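Local coordinates for protein acylneuraminate lyase (Mycoplasma synoviae, PDB 4N4P) that belongs to the dihydrodipicolinate synthetase family of TIM-barrel proteins and assembles as a tetramer, at residues K284-A287 with E288-D292. Sequence-based numbering, arbitrary orientation.
Sequences KKHA and EFITD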
loop_
_atom_site.group_PDB
_atom_site.type_symbol
_atom_site.label_atom_id
_atom_site.label_comp_id
_atom_site.label_asym_id
_atom_site.label_seq_id
_atom_site.Cartn_x
_atom_site.Cartn_y
_atom_site.Cartn_z
ATOM N N LYS A 284 16.196 -10.624 -30.356
ATOM C CA LYS A 284 17.352 -10.077 -31.087
ATOM C C LYS A 284 17.114 -8.641 -31.545
ATOM O O LYS A 284 18.004 -7.778 -31.427
ATOM C CB LYS A 284 17.740 -10.943 -32.308
ATOM C CG LYS A 284 18.997 -10.447 -33.013
ATOM C CD LYS A 284 19.091 -10.948 -34.442
ATOM C CE LYS A 284 20.296 -10.334 -35.135
ATOM N NZ LYS A 284 21.563 -11.042 -34.766
ATOM N N LYS A 285 15.916 -8.374 -32.057
ATOM C CA LYS A 285 15.619 -7.023 -32.500
ATOM C C LYS A 285 15.568 -6.040 -31.331
ATOM O O LYS A 285 15.976 -4.899 -31.465
ATOM C CB LYS A 285 14.318 -6.991 -33.297
ATOM C CG LYS A 285 14.481 -7.764 -34.610
ATOM C CD LYS A 285 13.234 -7.694 -35.476
ATOM C CE LYS A 285 13.474 -8.586 -36.691
ATOM N NZ LYS A 285 12.221 -8.756 -37.413
ATOM N N HIS A 286 15.018 -6.503 -30.213
ATOM C CA HIS A 286 15.079 -5.760 -28.969
ATOM C C HIS A 286 16.534 -5.454 -28.599
ATOM O O HIS A 286 16.864 -4.312 -28.291
ATOM C CB HIS A 286 14.394 -6.530 -27.853
ATOM C CG HIS A 286 14.359 -5.786 -26.558
ATOM N ND1 HIS A 286 13.750 -4.560 -26.423
ATOM C CD2 HIS A 286 14.863 -6.094 -25.339
ATOM C CE1 HIS A 286 13.869 -4.141 -25.175
ATOM N NE2 HIS A 286 14.530 -5.058 -24.493
ATOM N N ALA A 287 17.407 -6.458 -28.670
ATOM C CA ALA A 287 18.828 -6.239 -28.368
ATOM C C ALA A 287 19.472 -5.225 -29.290
ATOM O O ALA A 287 20.210 -4.361 -28.831
ATOM C CB ALA A 287 19.605 -7.548 -28.367
ATOM N N GLU A 288 19.170 -5.300 -30.588
ATOM C CA GLU A 288 19.689 -4.321 -31.547
ATOM C C GLU A 288 19.160 -2.939 -31.277
ATOM O O GLU A 288 19.916 -2.000 -31.304
ATOM C CB GLU A 288 19.297 -4.674 -32.976
ATOM C CG GLU A 288 19.911 -5.945 -33.482
ATOM C CD GLU A 288 19.420 -6.229 -34.898
ATOM O OE1 GLU A 288 18.275 -6.679 -35.056
ATOM O OE2 GLU A 288 20.172 -5.975 -35.840
ATOM N N PHE A 289 17.857 -2.828 -31.034
ATOM C CA PHE A 289 17.222 -1.538 -30.682
ATOM C C PHE A 289 17.943 -0.867 -29.509
ATOM O O PHE A 289 18.358 0.300 -29.602
ATOM C CB PHE A 289 15.720 -1.741 -30.374
ATOM C CG PHE A 289 15.072 -0.613 -29.590
ATOM C CD1 PHE A 289 14.945 0.663 -30.126
ATOM C CD2 PHE A 289 14.555 -0.858 -28.309
ATOM C CE1 PHE A 289 14.375 1.707 -29.384
ATOM C CE2 PHE A 289 13.952 0.164 -27.561
ATOM C CZ PHE A 289 13.861 1.460 -28.104
ATOM N N ILE A 290 18.094 -1.599 -28.409
ATOM C CA ILE A 290 18.832 -1.041 -27.239
ATOM C C ILE A 290 20.273 -0.654 -27.587
ATOM O O ILE A 290 20.743 0.438 -27.222
ATOM C CB ILE A 290 18.824 -2.005 -26.054
ATOM C CG1 ILE A 290 17.376 -2.318 -25.598
ATOM C CG2 ILE A 290 19.749 -1.465 -24.850
ATOM C CD1 ILE A 290 16.573 -1.107 -25.051
ATOM N N THR A 291 20.985 -1.581 -28.219
ATOM C CA THR A 291 22.391 -1.387 -28.599
ATOM C C THR A 291 22.597 -0.148 -29.475
ATOM O O THR A 291 23.469 0.691 -29.187
ATOM C CB THR A 291 22.963 -2.662 -29.297
ATOM O OG1 THR A 291 22.968 -3.745 -28.366
ATOM C CG2 THR A 291 24.375 -2.447 -29.791
ATOM N N ASP A 292 21.815 -0.041 -30.546
ATOM C CA ASP A 292 21.966 1.066 -31.482
ATOM C C ASP A 292 21.555 2.391 -30.853
ATOM O O ASP A 292 22.169 3.424 -31.138
ATOM C CB ASP A 292 21.148 0.840 -32.770
ATOM C CG ASP A 292 21.590 -0.393 -33.535
ATOM O OD1 ASP A 292 22.746 -0.838 -33.312
ATOM O OD2 ASP A 292 20.768 -0.934 -34.329
#
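Successive turns of the C-terminal helix 280-294 meet here, where His-286 and Ile-290 pack side by side and Thr-291 folds back onto Ala-287. CG1 of Ile-290 sits over one face of the His-286 imidazole, 4.2 Å from the ring centroid, a CH-pi contact displaced toward the rim near CE1. With CG anti to the backbone N and beside the carbonyl carbon (chi1 -177°), the ring turns back toward the Ile-290 side chain. NE2 is hydrogen-bonded to the backbone O of Leu-248, which fixes the ring's polar end. This side of the helix is the buried one: beyond the eight-stranded parallel barrel of the TIM fold, Ala-287 and Ile-290 rest on Ile-260 of helix 253-263, and Ile-290 also reaches Tyr-244 of helix 231-248. Ala-287 O takes two hydrogen bonds from one residue, the helical amide bond from Thr-291 N at 3.0 Å and another from Thr-291 OG1 at 2.9 Å, which arrive from opposite faces of the carbonyl plane. The hydroxyl stands 37° out of that plane, brought there by a chi1 of -64° that sets OG1 beside its own backbone N. On the solvent side Glu-288 runs alongside Lys-285; Glu-288 OE1 is 4.0 Å from Lys-285 CG, and Glu-288 CG lies 3.3 Å from Lys-284 O. The charged ends do not pair, Lys-284 NZ staying 5.4 Å from Glu-288 OE2.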